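Local coordinates for protein alpha-ketoglutarate-dependent non-heme iron oxygenase EasH (Aspergillus japonicus, PDB 5M0T) that probably oxidises an ergot-alkaloid intermediate on the way to cycloclavine, using a non-heme iron(II) ion and 2-oxoglutarate as co-substrate, at residues A[108-120]-A[224-238]. Residues are numbered along the deposited sequence; the frame is centred on the assembly and turned at random.
Sequences ESGDYWLTTSSVL and GFPLIMQSCQFTPVE. With AKG (2-oxoglutaric acid), chain D.
Thr-115 N bonds to Ile-228 O while Thr-116 O takes Ile-228 N, so two residues of strand 112-122 sit opposite one of strand 222-231: a classic beta bulge in an antiparallel pair of the jelly-roll (double-stranded beta-helix) fold of the cupin clan, here of the PhyH family. On one side of the bulge Trp-113 and Gln-230 exchange backbone bonds; on the other, Pro-226, which has no N-H to give, offers its carbonyl O to both Ser-118 N (3.0 Å) and Ser-117 OG (2.9 Å).

Packing is tightest where 234-238 returns alongside 113-117. Pro-236 CG rests 3.4 Å above one face of the Trp-113 indole, offset toward the rim; Cys-232 CA makes a CH-pi contact over a face of its five-membered ring, and Phe-234 O meets NE1 at the edge in a weak bond. Thr-115 suits the bulge because its hydroxyl works twice. With OG1 anti to the backbone N (chi1 -180°), it accepts a nearly straight bond from Val-237 N (2.8 Å) and gives a weak one to Gln-230 OE1, while CG2 packs on Ile-228 CG2. The extended Gln-230 chain carries NE2 on to Thr-235 O. Flexible Met-229 folds CE against Trp-113 C and Leu-114 N, with the Tyr-112 ring edge farther off.

Only the Glu-108 end is loose and solvent-exposed: a water bonds Gln-233 NE2 and, weakly, Glu-108 O. Gln-233 OE1 accepts from Ile-140 N of the second subunit, placing the returning loop at the dimer interface. Leu-120 packs on Pro-226 and lines the pocket, its CD1 3.3 Å from O3 of 2-oxoglutarate, which Arg-222, Thr-169 and Gln-129 hydrogen-bond. A single water bridges buried Ser-117 O and Glu-238 OE1, while Glu-238 OE2 takes Thr-116 OG1 and Ser-117 N, each at 2.9 Å, from the same face of the carboxylate.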
ATOM      1  N   GLU A 108       2.069   1.621 -15.827  1.00 45.66           N
ATOM      2  CA  GLU A 108       0.786   1.437 -15.165  1.00 46.82           C
ATOM      3  C   GLU A 108       0.724   2.039 -13.761  1.00 45.54           C
ATOM      4  O   GLU A 108      -0.354   2.445 -13.334  1.00 44.85           O
ATOM      5  CB  GLU A 108       0.410  -0.051 -15.111  1.00 50.31           C
ATOM      6  CG  GLU A 108       0.221  -0.710 -16.482  1.00 53.24           C
ATOM      7  CD  GLU A 108       0.310  -2.241 -16.445  1.00 56.30           C
ATOM      8  OE1 GLU A 108       1.327  -2.811 -15.933  1.00 48.42           O
ATOM      9  OE2 GLU A 108      -0.641  -2.874 -16.970  1.00 54.15           O
ATOM     10  N   SER A 109       1.853   2.123 -13.053  1.00 43.72           N
ATOM     11  CA  SER A 109       1.857   2.612 -11.653  1.00 43.68           C
ATOM     12  C   SER A 109       2.516   3.965 -11.370  1.00 43.98           C
ATOM     13  O   SER A 109       2.045   4.676 -10.485  1.00 45.52           O
ATOM     14  CB  SER A 109       2.498   1.572 -10.752  1.00 41.90           C
ATOM     15  OG  SER A 109       1.780   0.363 -10.864  1.00 42.20           O
ATOM     16  N   GLY A 110       3.582   4.312 -12.101  1.00 44.09           N
ATOM     17  CA  GLY A 110       4.444   5.466 -11.769  1.00 42.10           C
ATOM     18  C   GLY A 110       5.564   4.997 -10.853  1.00 42.11           C
ATOM     19  O   GLY A 110       6.397   4.190 -11.252  1.00 43.37           O
ATOM     20  N   ASP A 111       5.556   5.455  -9.604  1.00 41.36           N
ATOM     21  CA  ASP A 111       6.613   5.109  -8.641  1.00 40.22           C
ATOM     22  C   ASP A 111       6.503   3.679  -8.063  1.00 38.76           C
ATOM     23  O   ASP A 111       5.506   2.982  -8.238  1.00 37.17           O
ATOM     24  CB  ASP A 111       6.671   6.145  -7.503  1.00 41.57           C
ATOM     25  CG  ASP A 111       7.246   7.490  -7.940  1.00 42.60           C
ATOM     26  OD1 ASP A 111       7.737   7.630  -9.081  1.00 45.43           O
ATOM     27  OD2 ASP A 111       7.201   8.427  -7.117  1.00 44.39           O
ATOM     28  N   TYR A 112       7.572   3.287  -7.376  1.00 36.57           N
ATOM     29  CA  TYR A 112       7.757   1.964  -6.823  1.00 35.59           C
ATOM     30  C   TYR A 112       8.544   2.110  -5.532  1.00 36.19           C
ATOM     31  O   TYR A 112       9.114   3.173  -5.259  1.00 36.95           O
ATOM     32  CB  TYR A 112       8.539   1.073  -7.793  1.00 35.20           C
ATOM     33  CG  TYR A 112       9.820   1.727  -8.259  1.00 35.64           C
ATOM     34  CD1 TYR A 112       9.809   2.636  -9.320  1.00 36.43           C
ATOM     35  CD2 TYR A 112      11.023   1.499  -7.603  1.00 35.73           C
ATOM     36  CE1 TYR A 112      10.959   3.272  -9.726  1.00 37.59           C
ATOM     37  CE2 TYR A 112      12.184   2.126  -8.015  1.00 36.72           C
ATOM     38  CZ  TYR A 112      12.149   3.013  -9.079  1.00 37.85           C
ATOM     39  OH  TYR A 112      13.291   3.668  -9.505  1.00 38.89           O
ATOM     40  N   TRP A 113       8.571   1.039  -4.749  1.00 36.62           N
ATOM     41  CA  TRP A 113       9.360   0.981  -3.517  1.00 37.80           C
ATOM     42  C   TRP A 113       9.541  -0.467  -3.038  1.00 38.02           C
ATOM     43  O   TRP A 113       9.001  -1.394  -3.638  1.00 38.33           O
ATOM     44  CB  TRP A 113       8.745   1.876  -2.424  1.00 38.32           C
ATOM     45  CG  TRP A 113       7.303   1.616  -2.046  1.00 38.31           C
ATOM     46  CD1 TRP A 113       6.486   0.570  -2.436  1.00 37.14           C
ATOM     47  CD2 TRP A 113       6.531   2.393  -1.130  1.00 39.09           C
ATOM     48  NE1 TRP A 113       5.250   0.693  -1.857  1.00 36.98           N
ATOM     49  CE2 TRP A 113       5.253   1.797  -1.043  1.00 38.59           C
ATOM     50  CE3 TRP A 113       6.800   3.532  -0.362  1.00 40.26           C
ATOM     51  CZ2 TRP A 113       4.243   2.317  -0.233  1.00 39.56           C
ATOM     52  CZ3 TRP A 113       5.793   4.049   0.436  1.00 41.16           C
ATOM     53  CH2 TRP A 113       4.524   3.441   0.489  1.00 40.01           C
ATOM     54  N   LEU A 114      10.313  -0.658  -1.977  1.00 39.08           N
ATOM     55  CA  LEU A 114      10.594  -1.986  -1.450  1.00 41.17           C
ATOM     56  C   LEU A 114       9.357  -2.544  -0.756  1.00 39.54           C
ATOM     57  O   LEU A 114       8.735  -1.853   0.038  1.00 40.12           O
ATOM     58  CB  LEU A 114      11.761  -1.919  -0.459  1.00 42.87           C
ATOM     59  CG  LEU A 114      12.240  -3.239   0.156  1.00 44.11           C
ATOM     60  CD1 LEU A 114      12.961  -4.100  -0.870  1.00 43.25           C
ATOM     61  CD2 LEU A 114      13.138  -2.948   1.352  1.00 46.77           C
ATOM     62  N   THR A 115       8.985  -3.774  -1.081  1.00 39.72           N
ATOM     63  CA  THR A 115       7.931  -4.466  -0.335  1.00 40.15           C
ATOM     64  C   THR A 115       8.550  -5.430   0.700  1.00 41.50           C
ATOM     65  O   THR A 115       8.151  -5.425   1.873  1.00 41.77           O
ATOM     66  CB  THR A 115       6.865  -5.127  -1.230  1.00 40.26           C
ATOM     67  OG1 THR A 115       5.887  -5.764  -0.403  1.00 42.47           O
ATOM     68  CG2 THR A 115       7.436  -6.158  -2.185  1.00 42.38           C
ATOM     69  N   THR A 116       9.544  -6.210   0.284  1.00 40.72           N
ATOM     70  CA  THR A 116      10.223  -7.136   1.183  1.00 43.11           C
ATOM     71  C   THR A 116      11.585  -7.526   0.647  1.00 41.66           C
ATOM     72  O   THR A 116      11.793  -7.595  -0.551  1.00 43.01           O
ATOM     73  CB  THR A 116       9.373  -8.420   1.482  1.00 45.70           C
ATOM     74  OG1 THR A 116      10.102  -9.328   2.330  1.00 50.35           O
ATOM     75  CG2 THR A 116       8.966  -9.150   0.205  1.00 43.73           C
ATOM     76  N   SER A 117      12.515  -7.773   1.550  1.00 42.65           N
ATOM     77  CA  SER A 117      13.790  -8.355   1.197  1.00 43.76           C
ATOM     78  C   SER A 117      14.210  -9.272   2.322  1.00 44.28           C
ATOM     79  O   SER A 117      14.020  -8.942   3.496  1.00 46.60           O
ATOM     80  CB  SER A 117      14.853  -7.263   0.987  1.00 46.01           C
ATOM     81  OG  SER A 117      15.983  -7.805   0.330  1.00 48.59           O
ATOM     82  N   SER A 118      14.778 -10.417   1.959  1.00 43.24           N
ATOM     83  CA  SER A 118      15.172 -11.420   2.928  1.00 45.78           C
ATOM     84  C   SER A 118      16.456 -12.073   2.509  1.00 45.78           C
ATOM     85  O   SER A 118      16.805 -12.066   1.339  1.00 45.31           O
ATOM     86  CB  SER A 118      14.090 -12.515   3.070  1.00 47.81           C
ATOM     87  OG  SER A 118      12.784 -11.948   3.177  1.00 48.55           O
ATOM     88  N   VAL A 119      17.165 -12.622   3.481  1.00 48.58           N
ATOM     89  CA  VAL A 119      18.164 -13.641   3.224  1.00 49.24           C
ATOM     90  C   VAL A 119      17.490 -14.970   3.550  1.00 49.78           C
ATOM     91  O   VAL A 119      16.947 -15.123   4.646  1.00 49.42           O
ATOM     92  CB  VAL A 119      19.405 -13.415   4.093  1.00 50.90           C
ATOM     93  CG1 VAL A 119      20.453 -14.493   3.849  1.00 49.70           C
ATOM     94  CG2 VAL A 119      19.952 -12.012   3.817  1.00 53.46           C
ATOM     95  N   LEU A 120      17.511 -15.907   2.598  1.00 48.36           N
ATOM     96  CA  LEU A 120      16.863 -17.208   2.759  1.00 47.72           C
ATOM     97  C   LEU A 120      17.880 -18.340   2.599  1.00 47.79           C
ATOM     98  O   LEU A 120      18.333 -18.614   1.487  1.00 49.78           O
ATOM     99  CB  LEU A 120      15.713 -17.375   1.755  1.00 46.29           C
ATOM    100  CG  LEU A 120      14.515 -16.401   1.818  1.00 47.07           C
ATOM    101  CD1 LEU A 120      13.476 -16.792   0.770  1.00 44.96           C
ATOM    102  CD2 LEU A 120      13.860 -16.320   3.195  1.00 49.49           C
ATOM    103  N   GLY A 224      20.260 -17.629  -0.492  1.00 41.15           N
ATOM    104  CA  GLY A 224      19.717 -16.717  -1.499  1.00 40.69           C
ATOM    105  C   GLY A 224      19.322 -15.389  -0.886  1.00 40.75           C
ATOM    106  O   GLY A 224      19.193 -15.284   0.336  1.00 41.24           O
ATOM    107  N   PHE A 225      19.111 -14.385  -1.737  1.00 38.62           N
ATOM    108  CA  PHE A 225      18.828 -13.016  -1.293  1.00 39.04           C
ATOM    109  C   PHE A 225      17.741 -12.400  -2.165  1.00 38.67           C
ATOM    110  O   PHE A 225      18.052 -11.692  -3.120  1.00 37.56           O
ATOM    111  CB  PHE A 225      20.146 -12.227  -1.343  1.00 40.08           C
ATOM    112  CG  PHE A 225      20.027 -10.757  -1.077  1.00 41.90           C
ATOM    113  CD1 PHE A 225      19.066 -10.228  -0.232  1.00 43.81           C
ATOM    114  CD2 PHE A 225      20.937  -9.888  -1.659  1.00 45.62           C
ATOM    115  CE1 PHE A 225      18.994  -8.868  -0.004  1.00 44.76           C
ATOM    116  CE2 PHE A 225      20.867  -8.532  -1.435  1.00 46.97           C
ATOM    117  CZ  PHE A 225      19.894  -8.019  -0.607  1.00 46.78           C
ATOM    118  N   PRO A 226      16.461 -12.721  -1.886  1.00 39.30           N
ATOM    119  CA  PRO A 226      15.366 -12.067  -2.596  1.00 37.46           C
ATOM    120  C   PRO A 226      15.233 -10.611  -2.199  1.00 38.57           C
ATOM    121  O   PRO A 226      15.235 -10.295  -1.023  1.00 39.89           O
ATOM    122  CB  PRO A 226      14.121 -12.844  -2.138  1.00 37.37           C
ATOM    123  CG  PRO A 226      14.536 -13.501  -0.863  1.00 40.08           C
ATOM    124  CD  PRO A 226      15.964 -13.881  -1.123  1.00 40.72           C
ATOM    125  N   LEU A 227      15.122  -9.737  -3.186  1.00 37.54           N
ATOM    126  CA  LEU A 227      14.879  -8.336  -2.954  1.00 38.66           C
ATOM    127  C   LEU A 227      13.736  -7.968  -3.881  1.00 40.31           C
ATOM    128  O   LEU A 227      13.896  -7.965  -5.111  1.00 39.40           O
ATOM    129  CB  LEU A 227      16.164  -7.548  -3.248  1.00 39.77           C
ATOM    130  CG  LEU A 227      16.228  -6.050  -2.969  1.00 40.43           C
ATOM    131  CD1 LEU A 227      17.671  -5.596  -3.165  1.00 45.55           C
ATOM    132  CD2 LEU A 227      15.298  -5.247  -3.876  1.00 40.82           C
ATOM    133  N   ILE A 228      12.577  -7.666  -3.298  1.00 39.27           N
ATOM    134  CA  ILE A 228      11.364  -7.481  -4.090  1.00 35.65           C
ATOM    135  C   ILE A 228      10.930  -6.022  -4.084  1.00 35.11           C
ATOM    136  O   ILE A 228      10.605  -5.462  -3.032  1.00 35.64           O
ATOM    137  CB  ILE A 228      10.233  -8.411  -3.619  1.00 33.68           C
ATOM    138  CG1 ILE A 228      10.777  -9.827  -3.380  1.00 34.18           C
ATOM    139  CG2 ILE A 228       9.113  -8.432  -4.638  1.00 32.51           C
ATOM    140  CD1 ILE A 228       9.750 -10.836  -2.893  1.00 34.24           C
ATOM    141  N   MET A 229      10.943  -5.413  -5.270  1.00 35.09           N
ATOM    142  CA  MET A 229      10.394  -4.066  -5.474  1.00 34.78           C
ATOM    143  C   MET A 229       8.958  -4.190  -5.941  1.00 32.97           C
ATOM    144  O   MET A 229       8.582  -5.155  -6.602  1.00 32.19           O
ATOM    145  CB  MET A 229      11.210  -3.284  -6.510  1.00 35.44           C
ATOM    146  CG  MET A 229      12.690  -3.212  -6.192  1.00 37.22           C
ATOM    147  SD  MET A 229      13.055  -2.518  -4.578  1.00 41.78           S
ATOM    148  CE  MET A 229      12.486  -0.835  -4.778  1.00 41.17           C
ATOM    149  N   GLN A 230       8.173  -3.171  -5.622  1.00 33.27           N
ATOM    150  CA  GLN A 230       6.742  -3.203  -5.839  1.00 31.55           C
ATOM    151  C   GLN A 230       6.188  -1.849  -6.253  1.00 29.97           C
ATOM    152  O   GLN A 230       6.681  -0.813  -5.828  1.00 29.96           O
ATOM    153  CB  GLN A 230       6.102  -3.671  -4.536  1.00 30.48           C
ATOM    154  CG  GLN A 230       4.594  -3.605  -4.428  1.00 30.55           C
ATOM    155  CD  GLN A 230       4.117  -4.410  -3.229  1.00 31.86           C
ATOM    156  OE1 GLN A 230       4.298  -5.623  -3.174  1.00 31.88           O
ATOM    157  NE2 GLN A 230       3.564  -3.729  -2.249  1.00 32.43           N
ATOM    158  N   SER A 231       5.158  -1.890  -7.085  1.00 30.52           N
ATOM    159  CA  SER A 231       4.329  -0.725  -7.415  1.00 33.38           C
ATOM    160  C   SER A 231       3.868   0.032  -6.155  1.00 35.09           C
ATOM    161  O   SER A 231       3.308  -0.570  -5.231  1.00 35.35           O
ATOM    162  CB  SER A 231       3.101  -1.192  -8.231  1.00 32.02           C
ATOM    163  OG  SER A 231       2.129  -0.178  -8.337  1.00 32.61           O
ATOM    164  N   CYS A 232       4.063   1.349  -6.141  1.00 35.11           N
ATOM    165  CA  CYS A 232       3.817   2.141  -4.929  1.00 36.73           C
ATOM    166  C   CYS A 232       2.356   2.165  -4.439  1.00 35.24           C
ATOM    167  O   CYS A 232       2.117   2.441  -3.259  1.00 34.17           O
ATOM    168  CB  CYS A 232       4.327   3.569  -5.088  1.00 36.80           C
ATOM    169  SG  CYS A 232       3.386   4.552  -6.272  1.00 41.33           S
ATOM    170  N   GLN A 233       1.403   1.888  -5.332  1.00 34.33           N
ATOM    171  CA  GLN A 233      -0.023   1.807  -4.955  1.00 34.58           C
ATOM    172  C   GLN A 233      -0.343   0.635  -3.995  1.00 33.15           C
ATOM    173  O   GLN A 233      -1.380   0.666  -3.340  1.00 31.74           O
ATOM    174  CB  GLN A 233      -0.930   1.722  -6.185  1.00 33.92           C
ATOM    175  CG  GLN A 233      -0.910   0.370  -6.892  1.00 34.25           C
ATOM    176  CD  GLN A 233      -1.601   0.404  -8.255  1.00 35.42           C
ATOM    177  OE1 GLN A 233      -2.729   0.877  -8.380  1.00 33.93           O
ATOM    178  NE2 GLN A 233      -0.925  -0.110  -9.283  1.00 36.38           N
ATOM    179  N   PHE A 234       0.533  -0.376  -3.939  1.00 32.41           N
ATOM    180  CA  PHE A 234       0.355  -1.533  -3.041  1.00 33.05           C
ATOM    181  C   PHE A 234       1.187  -1.439  -1.761  1.00 34.30           C
ATOM    182  O   PHE A 234       2.396  -1.133  -1.787  1.00 33.71           O
ATOM    183  CB  PHE A 234       0.664  -2.851  -3.753  1.00 31.73           C
ATOM    184  CG  PHE A 234      -0.183  -3.084  -4.961  1.00 32.34           C
ATOM    185  CD1 PHE A 234      -1.549  -3.264  -4.835  1.00 32.94           C
ATOM    186  CD2 PHE A 234       0.382  -3.076  -6.248  1.00 31.79           C
ATOM    187  CE1 PHE A 234      -2.343  -3.470  -5.961  1.00 33.38           C
ATOM    188  CE2 PHE A 234      -0.407  -3.271  -7.372  1.00 31.37           C
ATOM    189  CZ  PHE A 234      -1.772  -3.474  -7.231  1.00 32.05           C
ATOM    190  N   THR A 235       0.521  -1.725  -0.643  1.00 35.30           N
ATOM    191  CA  THR A 235       1.123  -1.708   0.674  1.00 35.29           C
ATOM    192  C   THR A 235       2.326  -2.661   0.732  1.00 35.31           C
ATOM    193  O   THR A 235       2.235  -3.802   0.292  1.00 34.30           O
ATOM    194  CB  THR A 235       0.085  -2.105   1.748  1.00 37.14           C
ATOM    195  OG1 THR A 235      -1.073  -1.253   1.645  1.00 37.29           O
ATOM    196  CG2 THR A 235       0.671  -1.987   3.146  1.00 38.50           C
ATOM    197  N   PRO A 236       3.467  -2.187   1.254  1.00 36.37           N
ATOM    198  CA  PRO A 236       4.605  -3.070   1.471  1.00 37.18           C
ATOM    199  C   PRO A 236       4.367  -4.204   2.489  1.00 39.06           C
ATOM    200  O   PRO A 236       3.659  -4.019   3.485  1.00 40.52           O
ATOM    201  CB  PRO A 236       5.678  -2.119   2.015  1.00 38.17           C
ATOM    202  CG  PRO A 236       5.321  -0.787   1.465  1.00 37.44           C
ATOM    203  CD  PRO A 236       3.824  -0.773   1.463  1.00 37.36           C
ATOM    204  N   VAL A 237       4.977  -5.354   2.245  1.00 38.14           N
ATOM    205  CA  VAL A 237       4.966  -6.443   3.214  1.00 41.80           C
ATOM    206  C   VAL A 237       5.727  -6.053   4.497  1.00 45.09           C
ATOM    207  O   VAL A 237       5.300  -6.413   5.599  1.00 49.87           O
ATOM    208  CB  VAL A 237       5.522  -7.741   2.597  1.00 40.22           C
ATOM    209  CG1 VAL A 237       5.750  -8.805   3.659  1.00 42.25           C
ATOM    210  CG2 VAL A 237       4.568  -8.262   1.528  1.00 38.78           C
ATOM    211  N   GLU A 238       6.827  -5.310   4.346  1.00 44.71           N
ATOM    212  CA  GLU A 238       7.637  -4.848   5.476  1.00 47.57           C
ATOM    213  C   GLU A 238       7.329  -3.409   5.847  1.00 46.65           C
ATOM    214  O   GLU A 238       7.395  -2.525   4.994  1.00 45.55           O
ATOM    215  CB  GLU A 238       9.110  -4.970   5.140  1.00 52.85           C
ATOM    216  CG  GLU A 238       9.573  -6.417   5.031  1.00 55.35           C
ATOM    217  CD  GLU A 238      11.003  -6.541   4.557  1.00 65.23           C
ATOM    218  OE1 GLU A 238      11.715  -5.505   4.459  1.00 84.86           O
ATOM    219  OE2 GLU A 238      11.416  -7.685   4.255  1.00 62.31           O
TER
HETATM  220  C1  AKG D 302       9.490 -16.920  -2.039  1.00 48.84           C
HETATM  221  O1  AKG D 302       8.524 -16.266  -2.427  1.00 43.42           O
HETATM  222  O2  AKG D 302       9.722 -17.221  -0.783  1.00 57.14           O
HETATM  223  C2  AKG D 302      10.568 -17.466  -2.986  1.00 51.08           C
HETATM  224  O5  AKG D 302      10.272 -17.619  -4.156  1.00 37.44           O
HETATM  225  C3  AKG D 302      11.957 -17.772  -2.488  1.00 44.68           C
HETATM  226  C4  AKG D 302      12.824 -18.437  -3.544  1.00 38.04           C
HETATM  227  C5  AKG D 302      14.210 -18.789  -3.079  1.00 49.99           C
HETATM  228  O3  AKG D 302      14.580 -18.297  -1.920  1.00 52.71           O
HETATM  229  O4  AKG D 302      14.938 -19.481  -3.754  1.00 41.12           O
HETATM  230  O   HOH W   1      -2.142  -0.055 -12.052  1.00 31.75           O
HETATM  231  O   HOH W   2      14.177  -6.146   4.014  1.00 45.26           O